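Local coordinates for uncharacterized protein (PDB 4O5J), which probably mediates attachment of Helicobacter pylori to host cells, as an outer-membrane adhesin that binds sialic acid-bearing sugars, at residues Gln160-Thr164 against Pro336-Val340; Ile219-Val224 against Lys321-Ile326; Asn171-Leu176 against Pro188-Val193; Ser93-Phe97 against Val242-Ile246; Ala248-Leu253 against Asp303-Phe308. All coordinates share one frame; numbering follows the deposited sequence.

Contact 1. Residues Gln160-Thr164 against Pro336-Val340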
# COMPACT_ATOMS: atom_id res chain seq x y z
N GLN A 160 14.77 -11.96 -2.29
CA GLN A 160 15.35 -11.60 -3.58
C GLN A 160 14.98 -12.62 -4.69
O GLN A 160 14.60 -12.23 -5.81
CB GLN A 160 16.88 -11.49 -3.44
CG GLN A 160 17.64 -11.32 -4.76
CD GLN A 160 17.33 -10.00 -5.38
OE1 GLN A 160 16.57 -9.91 -6.36
NE2 GLN A 160 17.84 -8.99 -4.81
N ALA A 161 15.09 -13.93 -4.40
CA ALA A 161 14.72 -14.93 -5.41
C ALA A 161 13.21 -14.85 -5.76
O ALA A 161 12.83 -15.08 -6.91
CB ALA A 161 15.09 -16.36 -4.95
N ALA A 162 12.36 -14.57 -4.76
CA ALA A 162 10.92 -14.47 -5.00
C ALA A 162 10.64 -13.36 -6.01
O ALA A 162 9.77 -13.48 -6.86
CB ALA A 162 10.17 -14.22 -3.71
N GLN A 163 11.38 -12.26 -5.89
CA GLN A 163 11.11 -11.11 -6.74
C GLN A 163 11.65 -11.25 -8.16
O GLN A 163 10.98 -10.92 -9.14
CB GLN A 163 11.70 -9.81 -6.10
CG GLN A 163 11.55 -8.62 -7.04
CD GLN A 163 12.10 -7.36 -6.43
OE1 GLN A 163 13.25 -7.33 -5.96
NE2 GLN A 163 11.28 -6.32 -6.40
N THR A 164 12.87 -11.76 -8.27
CA THR A 164 13.58 -11.73 -9.54
C THR A 164 14.14 -13.11 -9.85
O THR A 164 14.79 -13.74 -9.00
CB THR A 164 14.74 -10.71 -9.46
OG1 THR A 164 14.19 -9.41 -9.20
CG2 THR A 164 15.54 -10.65 -10.76
N PRO A 336 25.19 -5.37 -7.06
CA PRO A 336 24.43 -4.72 -5.97
C PRO A 336 22.93 -4.82 -6.26
O PRO A 336 22.57 -5.19 -7.40
CB PRO A 336 24.88 -3.25 -6.03
CG PRO A 336 25.29 -3.06 -7.48
CD PRO A 336 25.91 -4.38 -7.89
N TYR A 337 22.06 -4.50 -5.29
CA TYR A 337 20.62 -4.50 -5.55
C TYR A 337 20.13 -3.29 -6.41
O TYR A 337 19.74 -2.26 -5.85
CB TYR A 337 19.82 -4.67 -4.24
CG TYR A 337 18.37 -4.74 -4.45
CD1 TYR A 337 17.82 -5.88 -5.07
CD2 TYR A 337 17.51 -3.67 -4.04
CE1 TYR A 337 16.44 -5.95 -5.27
CE2 TYR A 337 16.10 -3.75 -4.23
CZ TYR A 337 15.58 -4.91 -4.86
OH TYR A 337 14.19 -5.10 -5.10
N ARG A 338 20.15 -3.45 -7.75
CA ARG A 338 19.86 -2.36 -8.71
C ARG A 338 18.37 -2.06 -8.88
O ARG A 338 18.02 -0.95 -9.32
CB ARG A 338 20.52 -2.61 -10.06
CG ARG A 338 22.04 -2.36 -9.98
CD ARG A 338 22.74 -2.39 -11.33
NE ARG A 338 22.22 -1.37 -12.24
CZ ARG A 338 22.66 -0.11 -12.32
NH1 ARG A 338 23.64 0.33 -11.52
NH2 ARG A 338 22.10 0.71 -13.21
N GLN A 339 17.51 -3.02 -8.51
CA GLN A 339 16.05 -2.91 -8.65
C GLN A 339 15.55 -1.59 -8.03
O GLN A 339 14.55 -1.01 -8.47
CB GLN A 339 15.31 -4.14 -8.02
CG GLN A 339 15.37 -5.35 -8.88
CD GLN A 339 14.63 -5.05 -10.14
OE1 GLN A 339 13.47 -4.66 -10.10
NE2 GLN A 339 15.30 -5.16 -11.28
N VAL A 340 16.27 -1.12 -7.01
CA VAL A 340 15.91 0.06 -6.25
C VAL A 340 15.85 1.32 -7.19
O VAL A 340 15.35 2.38 -6.80
CB VAL A 340 16.86 0.21 -5.01
CG1 VAL A 340 17.98 1.20 -5.27
CG2 VAL A 340 16.07 0.59 -3.78
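Tyr337 of the loop that precedes helix 343-396 points its phenol at the last turn of helix 146-163, where Gln160 and Gln163 stand one turn apart in the helical adhesion domain. Tyr337 is itself the centre of an inverse gamma turn, and with CG anti to the backbone N (chi1 -177°) its ring runs toward that helix end.

The tight part lies at the phenol tip. Tyr337 OH donates to Gln163 OE1 over 2.6 Å, arriving in the carbonyl plane on a lone pair, with a C=O...donor angle of 119°. The oxygen sits at the edge of the ring, and carboxamide and phenol are nearly coplanar. Gln163 reaches this place with an extended chain, and its amide is fixed from the other end as well: NE2 donates to Thr92 and Gln88 of helix 82-101, whose Leu95 also touches both Gln163 and Tyr337. This buried amide is therefore bound through its oxygen and its nitrogen alike.

Toward the surface the fit slackens around Gln339 and Thr164. The partly exposed Gln339 offers its CG to Gln163 OE1 at 4.1 Å and to Thr164 OG1 at 4.2 Å, both distances of loose packing. Gln160 is partly exposed too, yet its approach is close: bent at chi2, it brings its amide obliquely to the ring, at neither face nor edge, the two planes 54° apart. There Gln160 NE2 comes within 3.1 Å of Tyr337 CD1, while the same nitrogen makes a weak hydrogen bond to O3 of a bound glycerol, probably from the crystallisation liquor.

Contact 2. Residues Ile219-Val224 against Lys321-Ile326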
# COMPACT_ATOMS: atom_id res chain seq x y z
N ILE A 219 27.56 3.72 6.06
CA ILE A 219 27.07 3.74 4.71
C ILE A 219 27.76 4.84 3.88
O ILE A 219 27.64 6.02 4.20
CB ILE A 219 25.58 3.99 4.68
CG1 ILE A 219 24.84 2.82 5.33
CG2 ILE A 219 25.13 4.17 3.23
CD1 ILE A 219 23.39 3.12 5.75
N VAL A 220 28.46 4.44 2.81
CA VAL A 220 29.13 5.37 1.92
C VAL A 220 28.46 5.34 0.56
O VAL A 220 28.53 4.34 -0.16
CB VAL A 220 30.60 5.02 1.74
CG1 VAL A 220 31.32 6.12 0.88
CG2 VAL A 220 31.30 4.88 3.13
N ILE A 221 27.84 6.45 0.19
CA ILE A 221 27.29 6.60 -1.13
C ILE A 221 27.74 7.93 -1.69
O ILE A 221 27.38 8.98 -1.13
CB ILE A 221 25.77 6.59 -1.10
CG1 ILE A 221 25.25 5.24 -0.48
CG2 ILE A 221 25.16 6.84 -2.50
CD1 ILE A 221 23.74 5.22 -0.25
N SER A 222 28.53 7.91 -2.77
CA SER A 222 29.06 9.14 -3.36
C SER A 222 27.96 10.09 -3.75
O SER A 222 26.99 9.71 -4.36
CB SER A 222 29.86 8.83 -4.60
OG SER A 222 31.06 8.26 -4.16
N GLY A 223 28.11 11.35 -3.37
CA GLY A 223 27.15 12.38 -3.73
C GLY A 223 25.99 12.37 -2.75
O GLY A 223 25.05 13.12 -2.90
N VAL A 224 26.02 11.50 -1.77
CA VAL A 224 24.98 11.46 -0.81
C VAL A 224 25.53 11.48 0.62
O VAL A 224 25.17 12.37 1.41
CB VAL A 224 24.13 10.20 -1.00
CG1 VAL A 224 23.18 10.00 0.18
CG2 VAL A 224 23.39 10.27 -2.35
N LYS A 321 19.12 5.23 -3.51
CA LYS A 321 20.49 5.15 -4.04
C LYS A 321 21.26 3.98 -3.42
O LYS A 321 22.49 3.87 -3.55
CB LYS A 321 21.23 6.46 -3.82
CG LYS A 321 20.61 7.65 -4.50
CD LYS A 321 20.88 7.64 -5.94
CE LYS A 321 20.42 8.95 -6.54
NZ LYS A 321 20.94 8.84 -7.91
N ALA A 322 20.54 3.10 -2.72
CA ALA A 322 21.17 2.03 -1.92
C ALA A 322 22.07 1.18 -2.80
O ALA A 322 23.04 0.62 -2.32
CB ALA A 322 20.10 1.16 -1.22
N TYR A 323 21.77 1.11 -4.11
CA TYR A 323 22.51 0.25 -5.00
C TYR A 323 23.89 0.82 -5.28
O TYR A 323 24.72 0.12 -5.85
CB TYR A 323 21.76 0.03 -6.32
CG TYR A 323 21.73 1.27 -7.20
CD1 TYR A 323 22.65 1.45 -8.23
CD2 TYR A 323 20.78 2.27 -6.99
CE1 TYR A 323 22.59 2.59 -9.03
CE2 TYR A 323 20.73 3.42 -7.80
CZ TYR A 323 21.63 3.56 -8.80
OH TYR A 323 21.59 4.70 -9.59
N LEU A 324 24.13 2.08 -4.92
CA LEU A 324 25.42 2.73 -5.12
C LEU A 324 26.31 2.59 -3.88
O LEU A 324 27.43 3.08 -3.86
CB LEU A 324 25.25 4.23 -5.46
CG LEU A 324 24.62 4.40 -6.83
CD1 LEU A 324 24.14 5.83 -7.01
CD2 LEU A 324 25.59 3.98 -7.94
N LYS A 325 25.81 1.95 -2.85
CA LYS A 325 26.59 1.77 -1.63
C LYS A 325 27.90 1.06 -1.92
O LYS A 325 27.91 0.06 -2.63
CB LYS A 325 25.78 1.02 -0.62
CG LYS A 325 26.38 0.90 0.75
CD LYS A 325 25.35 0.19 1.65
CE LYS A 325 26.05 -0.37 2.88
NZ LYS A 325 25.18 -1.26 3.66
N ILE A 326 29.03 1.59 -1.45
CA ILE A 326 30.30 0.92 -1.66
C ILE A 326 30.94 0.61 -0.35
O ILE A 326 30.82 1.36 0.60
CB ILE A 326 31.26 1.72 -2.52
CG1 ILE A 326 31.53 3.07 -1.90
CG2 ILE A 326 30.70 1.81 -4.00
CD1 ILE A 326 31.77 4.22 -2.91
O HOH W 1 29.00 1.57 2.77
O HOH W 2 28.71 5.55 -4.42
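Ile326 N donates to Val220 O over 3.1 Å, and this single direct bond ties two irregular backbones together with Ile221 and Lys325 nearest in register, their CA atoms 4.9 Å apart. The same carbonyl oxygen also receives a CA-H...O contact from Lys325 CA at 3.5 Å. Two waters extend the link: one accepts a hydrogen bond from Val220 N and donates to Ile326 O, the other joins Ser222 N to Leu324 O in the same sense.

Among the side chains Ile221 does most of the touching. Its CG2, anti to the backbone N, comes to 3.9 Å from Leu324 CB, the two side chains crossing at about a right angle. The other branch lies along the opposing backbone, with Ile221 CG1 3.9 Å from Lys325 CA and Ile221 CD1 3.8 Å from Lys321 O. Between two partly exposed side chains, Val220 CG1 meets Ile326 CG1 at 4.1 Å.

Lys325 runs out fully extended, its CE passing 4.2 Å from Ile219 CG1, and delivers its ammonium to the carbonyl oxygens of Ser99, Leu100, Ala102 and Tyr105 at and beyond the end of helix 82-101. Gathering several carbonyls of a helix C-terminus would probably favour the charged amine, so the chemistry implies a loop pair joined by one backbone bond, two waters and the packing of Ile221, and tied to the helix end by one buried lysine.

Contact 3. Residues Asn171-Leu176 against Pro188-Val193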
# COMPACT_ATOMS: atom_id res chain seq x y z
N ASN A 171 11.11 -10.69 -13.85
CA ASN A 171 10.17 -10.74 -12.77
C ASN A 171 9.80 -12.17 -12.38
O ASN A 171 9.46 -12.94 -13.23
CB ASN A 171 8.89 -9.98 -13.15
CG ASN A 171 7.79 -10.21 -12.14
OD1 ASN A 171 7.89 -9.84 -10.95
ND2 ASN A 171 6.74 -10.82 -12.59
N ASN A 172 9.87 -12.49 -11.09
CA ASN A 172 9.50 -13.82 -10.62
C ASN A 172 8.19 -13.82 -9.83
O ASN A 172 7.76 -14.89 -9.37
CB ASN A 172 10.62 -14.47 -9.79
CG ASN A 172 10.43 -15.97 -9.66
OD1 ASN A 172 9.98 -16.61 -10.59
ND2 ASN A 172 10.74 -16.53 -8.50
N LEU A 173 7.55 -12.65 -9.68
CA LEU A 173 6.26 -12.57 -8.98
C LEU A 173 5.05 -12.79 -9.89
O LEU A 173 4.95 -12.16 -10.92
CB LEU A 173 6.10 -11.24 -8.27
CG LEU A 173 7.09 -10.98 -7.15
CD1 LEU A 173 6.93 -9.54 -6.72
CD2 LEU A 173 6.85 -11.90 -5.98
N CYS A 174 4.11 -13.65 -9.48
CA CYS A 174 2.88 -13.95 -10.26
C CYS A 174 1.81 -12.93 -9.99
O CYS A 174 1.81 -12.34 -8.90
CB CYS A 174 2.30 -15.33 -9.86
SG CYS A 174 3.60 -16.53 -10.01
N ALA A 175 0.87 -12.76 -10.94
CA ALA A 175 -0.33 -11.99 -10.69
C ALA A 175 -1.05 -12.51 -9.43
O ALA A 175 -0.76 -13.60 -8.97
CB ALA A 175 -1.26 -12.03 -11.91
N LEU A 176 -2.00 -11.74 -8.90
CA LEU A 176 -2.68 -12.13 -7.69
C LEU A 176 -3.46 -13.43 -7.92
O LEU A 176 -3.78 -14.11 -6.97
CB LEU A 176 -3.63 -11.04 -7.23
CG LEU A 176 -3.07 -10.03 -6.18
CD1 LEU A 176 -1.72 -9.48 -6.58
CD2 LEU A 176 -4.05 -8.88 -5.89
N PRO A 188 8.45 -19.70 -16.28
CA PRO A 188 7.53 -18.58 -15.83
C PRO A 188 7.81 -18.11 -14.41
O PRO A 188 8.58 -18.76 -13.72
CB PRO A 188 6.10 -19.21 -15.95
CG PRO A 188 6.33 -20.67 -15.71
CD PRO A 188 7.74 -21.00 -16.26
N PRO A 189 7.22 -16.97 -13.96
CA PRO A 189 7.40 -16.52 -12.54
C PRO A 189 6.89 -17.59 -11.55
O PRO A 189 5.84 -18.17 -11.80
CB PRO A 189 6.53 -15.24 -12.47
CG PRO A 189 5.68 -15.27 -13.67
CD PRO A 189 6.47 -15.98 -14.74
N ASN A 190 7.59 -17.89 -10.46
CA ASN A 190 7.13 -19.02 -9.65
C ASN A 190 6.93 -18.66 -8.18
O ASN A 190 6.89 -19.53 -7.35
CB ASN A 190 8.04 -20.25 -9.91
CG ASN A 190 9.44 -20.02 -9.45
OD1 ASN A 190 9.70 -19.20 -8.59
ND2 ASN A 190 10.36 -20.75 -10.05
N SER A 191 6.79 -17.37 -7.86
CA SER A 191 6.47 -16.98 -6.47
C SER A 191 5.18 -16.21 -6.40
O SER A 191 4.95 -15.35 -7.23
CB SER A 191 7.62 -16.18 -5.87
OG SER A 191 7.24 -15.56 -4.64
N THR A 192 4.33 -16.53 -5.44
CA THR A 192 3.11 -15.76 -5.24
C THR A 192 3.50 -14.45 -4.52
O THR A 192 4.59 -14.37 -3.88
CB THR A 192 2.10 -16.49 -4.38
OG1 THR A 192 2.66 -16.68 -3.07
CG2 THR A 192 1.69 -17.89 -4.99
N VAL A 193 2.63 -13.43 -4.63
CA VAL A 193 2.90 -12.19 -3.88
C VAL A 193 2.74 -12.48 -2.40
O VAL A 193 3.43 -11.86 -1.60
CB VAL A 193 1.98 -11.02 -4.27
CG1 VAL A 193 2.11 -10.66 -5.73
CG2 VAL A 193 0.63 -11.43 -4.03
O HOH W 3 0.49 -14.14 -6.47
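Asn172 and Asn190 face each other across two loop segments that meet between helix 146-163 and helix 193-209. From Asn172 CB, which packs against the carbonyl of Ala162, the side chain sets out with CG anti to the backbone N (chi1 -163°), and CG itself lies 3.5 Å from Asn190 OD1. At the tip the work is divided. Asn172 OD1 accepts from Asn190 N over 2.7 Å, the donor lying 50° out of the carbonyl plane, while the oxygen also comes close to Pro189 CA. Asn172 ND2 donates to Asn190 OD1 over 2.9 Å, that oxygen lying in the plane of the donor amide, though ND2 stands above the Asn190 carbonyl plane; a second bond goes from ND2 to Ala161 O. The two amides stand 77° apart, so the pair is crossed and not a flat dimer.

Beside it the backbones form a single beta bridge. Ser191 N donates to Asn172 O and Cys174 N to Ser191 O (2.9 Å). Cys174 SG lies 3.3 Å from both Pro189 O and Ser191 O, and is bound in the disulfide with Cys179. Farther on, Leu176 CD1 meets Val193 CG2 at 4.0 Å, and a water spans Ala175 O and Val193 N.

An Asx turn opens the first segment, where Asn171 OD1 accepts from Leu173 N, and near the end of the second, Thr192 is the N-cap of helix 193-209, its side chain bonded to Asn195 N. The whole is a disulfide-bearing interhelical loop pinned at its neck by an isolated beta bridge.

Contact 4. Residues Ser93-Phe97 against Val242-Ile246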
# COMPACT_ATOMS: atom_id res chain seq x y z
N SER A 93 11.45 -1.98 -1.75
CA SER A 93 11.90 -1.10 -0.70
C SER A 93 12.45 -1.93 0.51
O SER A 93 13.39 -1.52 1.19
CB SER A 93 10.83 -0.07 -0.36
OG SER A 93 9.81 -0.68 0.33
N VAL A 94 11.84 -3.09 0.77
CA VAL A 94 12.36 -3.98 1.80
C VAL A 94 13.78 -4.44 1.43
O VAL A 94 14.71 -4.42 2.27
CB VAL A 94 11.45 -5.22 2.00
CG1 VAL A 94 12.15 -6.25 2.88
CG2 VAL A 94 10.10 -4.82 2.60
N LEU A 95 13.99 -4.86 0.19
CA LEU A 95 15.34 -5.31 -0.23
C LEU A 95 16.27 -4.10 -0.30
O LEU A 95 17.47 -4.20 -0.10
CB LEU A 95 15.26 -6.02 -1.59
CG LEU A 95 14.63 -7.41 -1.50
CD1 LEU A 95 14.33 -7.99 -2.90
CD2 LEU A 95 15.54 -8.34 -0.68
N GLY A 96 15.73 -2.92 -0.59
CA GLY A 96 16.51 -1.69 -0.58
C GLY A 96 16.97 -1.38 0.82
O GLY A 96 18.14 -1.06 1.04
N PHE A 97 16.07 -1.49 1.79
CA PHE A 97 16.49 -1.27 3.15
C PHE A 97 17.55 -2.28 3.59
O PHE A 97 18.56 -1.96 4.24
CB PHE A 97 15.31 -1.27 4.12
CG PHE A 97 15.74 -1.06 5.53
CD1 PHE A 97 15.99 0.22 6.01
CD2 PHE A 97 15.99 -2.14 6.37
CE1 PHE A 97 16.44 0.41 7.30
CE2 PHE A 97 16.44 -1.96 7.66
CZ PHE A 97 16.66 -0.68 8.15
N VAL A 242 12.11 5.42 7.92
CA VAL A 242 12.22 4.66 6.68
C VAL A 242 11.96 3.19 7.01
O VAL A 242 11.22 2.52 6.30
CB VAL A 242 13.56 4.84 5.97
CG1 VAL A 242 14.71 4.32 6.80
CG2 VAL A 242 13.51 4.15 4.60
N PHE A 243 12.54 2.71 8.11
CA PHE A 243 12.32 1.35 8.54
C PHE A 243 10.86 1.12 9.00
O PHE A 243 10.18 0.19 8.50
CB PHE A 243 13.26 0.95 9.64
CG PHE A 243 13.02 -0.49 10.14
CD1 PHE A 243 13.51 -1.58 9.43
CD2 PHE A 243 12.25 -0.73 11.29
CE1 PHE A 243 13.26 -2.89 9.89
CE2 PHE A 243 12.01 -1.98 11.73
CZ PHE A 243 12.52 -3.07 11.04
N ASN A 244 10.38 1.92 9.94
CA ASN A 244 9.06 1.75 10.46
C ASN A 244 7.99 1.83 9.38
O ASN A 244 7.07 1.01 9.35
CB ASN A 244 8.78 2.78 11.54
CG ASN A 244 9.72 2.63 12.73
OD1 ASN A 244 10.23 1.53 12.99
ND2 ASN A 244 10.00 3.71 13.41
N ASN A 245 8.09 2.84 8.51
CA ASN A 245 7.07 3.03 7.51
C ASN A 245 7.04 1.81 6.53
O ASN A 245 5.98 1.32 6.18
CB ASN A 245 7.31 4.30 6.73
CG ASN A 245 6.80 5.53 7.48
OD1 ASN A 245 6.50 5.46 8.68
ND2 ASN A 245 6.70 6.65 6.77
N ILE A 246 8.19 1.35 6.07
CA ILE A 246 8.26 0.22 5.18
C ILE A 246 7.68 -1.01 5.89
O ILE A 246 6.88 -1.73 5.31
CB ILE A 246 9.71 -0.09 4.72
CG1 ILE A 246 10.23 1.02 3.81
CG2 ILE A 246 9.74 -1.44 3.99
CD1 ILE A 246 11.70 0.83 3.33
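Ser93 begins the contact by meeting Ile246 across two roughly antiparallel helices, 82-101 and 241-268, whose local axes approach to 10.6 Å and run at 152°. Its carbonyl oxygen Ser93 O lies 3.6 Å from Ile246 CD1, and Ser93 OG is 3.7 Å from Ile246 CG2. The hydroxyl keeps to its own helix for bonding: with OG placed between the backbone N and the carbonyl carbon (chi1 73°), it makes a hydrogen bond to Val90 O one turn back.

Val94 follows, and a single branch does its touching, CG2 against Ile246 CG2 at 3.7 Å. Ile246 CG2 thus touches both residues, while Ile246 CD1 points toward Phe97 CB.

One turn on, Phe97 stretches across to the start of the other segment, where Phe243 CD1 lies over one face of its ring. The closest atoms are Phe97 CE2 and Phe243 CD1, 3.4 Å apart; centroids lie 5.2 Å from each other and the planes are inclined by 52°, an oblique pairing. Val242 CG1 adds a further contact at Phe97 CE1, at 4.3 Å. Around this pair, Met204 of helix 193-209 touches both Phe243 and Ile246, while Leu319 of helix 313-320 touches Val242 and Ile246.

Every touching residue is buried, and the side chains meet almost wholly through carbon, which implies that the two helices are held here by apolar packing and shape.

Contact 5. Residues Ala248-Leu253 against Asp303-Phe308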
# COMPACT_ATOMS: atom_id res chain seq x y z
N ALA A 248 5.42 -1.09 8.17
CA ALA A 248 3.96 -0.98 8.31
C ALA A 248 3.22 -1.29 7.00
O ALA A 248 2.05 -1.69 7.01
CB ALA A 248 3.58 0.43 8.83
N MET A 249 3.89 -1.10 5.87
CA MET A 249 3.25 -1.31 4.56
C MET A 249 2.89 -2.80 4.36
O MET A 249 1.89 -3.13 3.68
CB MET A 249 4.18 -0.94 3.45
CG MET A 249 4.51 0.53 3.42
SD MET A 249 5.83 0.79 2.20
CE MET A 249 6.26 2.56 2.45
N ILE A 250 3.66 -3.69 4.97
CA ILE A 250 3.49 -5.15 4.63
C ILE A 250 2.11 -5.71 5.04
O ILE A 250 1.35 -6.18 4.19
CB ILE A 250 4.65 -5.98 5.15
CG1 ILE A 250 5.94 -5.45 4.52
CG2 ILE A 250 4.46 -7.50 4.84
CD1 ILE A 250 7.17 -5.74 5.31
N PRO A 251 1.73 -5.60 6.33
CA PRO A 251 0.42 -6.10 6.73
C PRO A 251 -0.70 -5.38 6.00
O PRO A 251 -1.70 -6.01 5.66
CB PRO A 251 0.33 -5.78 8.23
CG PRO A 251 1.72 -5.58 8.66
CD PRO A 251 2.46 -5.03 7.47
N ILE A 252 -0.52 -4.09 5.72
CA ILE A 252 -1.54 -3.35 4.97
C ILE A 252 -1.70 -3.96 3.58
O ILE A 252 -2.82 -4.18 3.09
CB ILE A 252 -1.19 -1.85 4.83
CG1 ILE A 252 -1.31 -1.17 6.19
CG2 ILE A 252 -2.11 -1.17 3.84
CD1 ILE A 252 -0.78 0.31 6.18
N LEU A 253 -0.57 -4.22 2.92
CA LEU A 253 -0.59 -4.79 1.59
C LEU A 253 -1.18 -6.25 1.64
O LEU A 253 -1.99 -6.63 0.80
CB LEU A 253 0.81 -4.77 1.03
CG LEU A 253 0.93 -4.79 -0.45
CD1 LEU A 253 -0.10 -3.95 -1.14
CD2 LEU A 253 2.29 -4.25 -0.74
N ASP A 303 -2.90 4.29 1.46
CA ASP A 303 -2.17 4.20 2.72
C ASP A 303 -0.71 3.93 2.44
O ASP A 303 0.19 4.53 3.05
CB ASP A 303 -2.72 3.09 3.60
CG ASP A 303 -4.14 3.38 4.14
OD1 ASP A 303 -4.47 4.58 4.26
OD2 ASP A 303 -4.92 2.42 4.47
N ILE A 304 -0.43 3.02 1.49
CA ILE A 304 0.97 2.70 1.19
C ILE A 304 1.71 3.90 0.57
O ILE A 304 2.84 4.18 0.92
CB ILE A 304 1.07 1.45 0.29
CG1 ILE A 304 0.75 0.20 1.12
CG2 ILE A 304 2.46 1.34 -0.34
CD1 ILE A 304 -0.06 -0.73 0.32
N PHE A 305 1.06 4.60 -0.35
CA PHE A 305 1.65 5.79 -0.92
C PHE A 305 2.00 6.79 0.20
O PHE A 305 3.13 7.31 0.27
CB PHE A 305 0.79 6.44 -2.00
CG PHE A 305 1.37 7.78 -2.42
CD1 PHE A 305 2.53 7.86 -3.19
CD2 PHE A 305 0.83 8.96 -1.96
CE1 PHE A 305 3.09 9.07 -3.55
CE2 PHE A 305 1.38 10.20 -2.34
CZ PHE A 305 2.52 10.27 -3.12
N ASN A 306 1.05 7.03 1.10
CA ASN A 306 1.26 7.95 2.23
C ASN A 306 2.42 7.52 3.08
O ASN A 306 3.17 8.38 3.59
CB ASN A 306 -0.02 8.12 3.05
CG ASN A 306 -1.08 8.94 2.31
OD1 ASN A 306 -0.77 9.59 1.30
ND2 ASN A 306 -2.35 8.94 2.81
N LEU A 307 2.60 6.20 3.28
CA LEU A 307 3.71 5.72 4.09
C LEU A 307 5.05 6.01 3.40
O LEU A 307 6.03 6.30 4.06
CB LEU A 307 3.57 4.20 4.40
CG LEU A 307 2.52 3.90 5.51
CD1 LEU A 307 2.08 2.43 5.50
CD2 LEU A 307 3.08 4.34 6.85
N PHE A 308 5.09 5.94 2.07
CA PHE A 308 6.31 6.25 1.34
C PHE A 308 6.54 7.78 1.42
O PHE A 308 7.66 8.23 1.58
CB PHE A 308 6.18 5.92 -0.13
CG PHE A 308 6.57 4.50 -0.46
CD1 PHE A 308 7.91 4.11 -0.40
CD2 PHE A 308 5.62 3.56 -0.83
CE1 PHE A 308 8.31 2.82 -0.66
CE2 PHE A 308 6.01 2.27 -1.15
CZ PHE A 308 7.36 1.89 -1.06
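Met249 and Phe308 lead the packing of an antiparallel helical hairpin formed by the consecutive helices 241-268 and 281-309, whose local axes run at 173° and lie 9.9 Å apart.

Sulfur and aromatic contacts come first. The Met249 chain, extended beyond CG, slides past Leu307 and crosses the Phe308 side chain at about a right angle. Its methyl makes a CH-pi contact, CE standing 3.4 Å from the ring centroid and only 6° off the normal, and SD follows over the same face at 4.0 Å from that centroid, a Met-aromatic contact. Val90 of helix 82-101 touches Met249 as well, and Ser93 of that helix touches Phe308.

The remaining contacts are aliphatic. Ile252 and Leu307 reach toward each other tip to tip, Ile252 CD1 to Leu307 CD1 at 3.6 Å, with Ala248 CB at the margin of the same leucine methyl. Ile252 CG2 also lies beside Ile304 CD1. Pro251 kinks helix 241-268 here, its nitrogen having no proton to bond the preceding turn.

On the buried side Leu253 CG is anti to the backbone N (chi1 -156°), and its branch crosses the isoleucine opposite at about a right angle, Leu253 CD1 meeting Ile304 CD1 at 3.5 Å.

How the contacts relate
Contacts 4 and 5 share helix 241-268; both are mainly apolar helix packing, with a methionine sulfur over a ring only in contact 5, contact 4 wholly buried and contact 5 partly. A hydrogen bond from Asn245 ND2 to Leu307 O links them. Contacts 1 to 3 lie farther from the chain centre and involve loops, and there polar bonds join in: a phenol-amide bond at the surface in contact 1, backbone, water and isoleucine packing in contact 2, paired asparagines and a disulfide in contact 3. Helix 82-101 forms one side of contact 4 and touches residues of the other four. Tyr323 packs against Tyr337, joining contacts 1 and 2, while Asn172 bonds to Gln163, joining contacts 1 and 3.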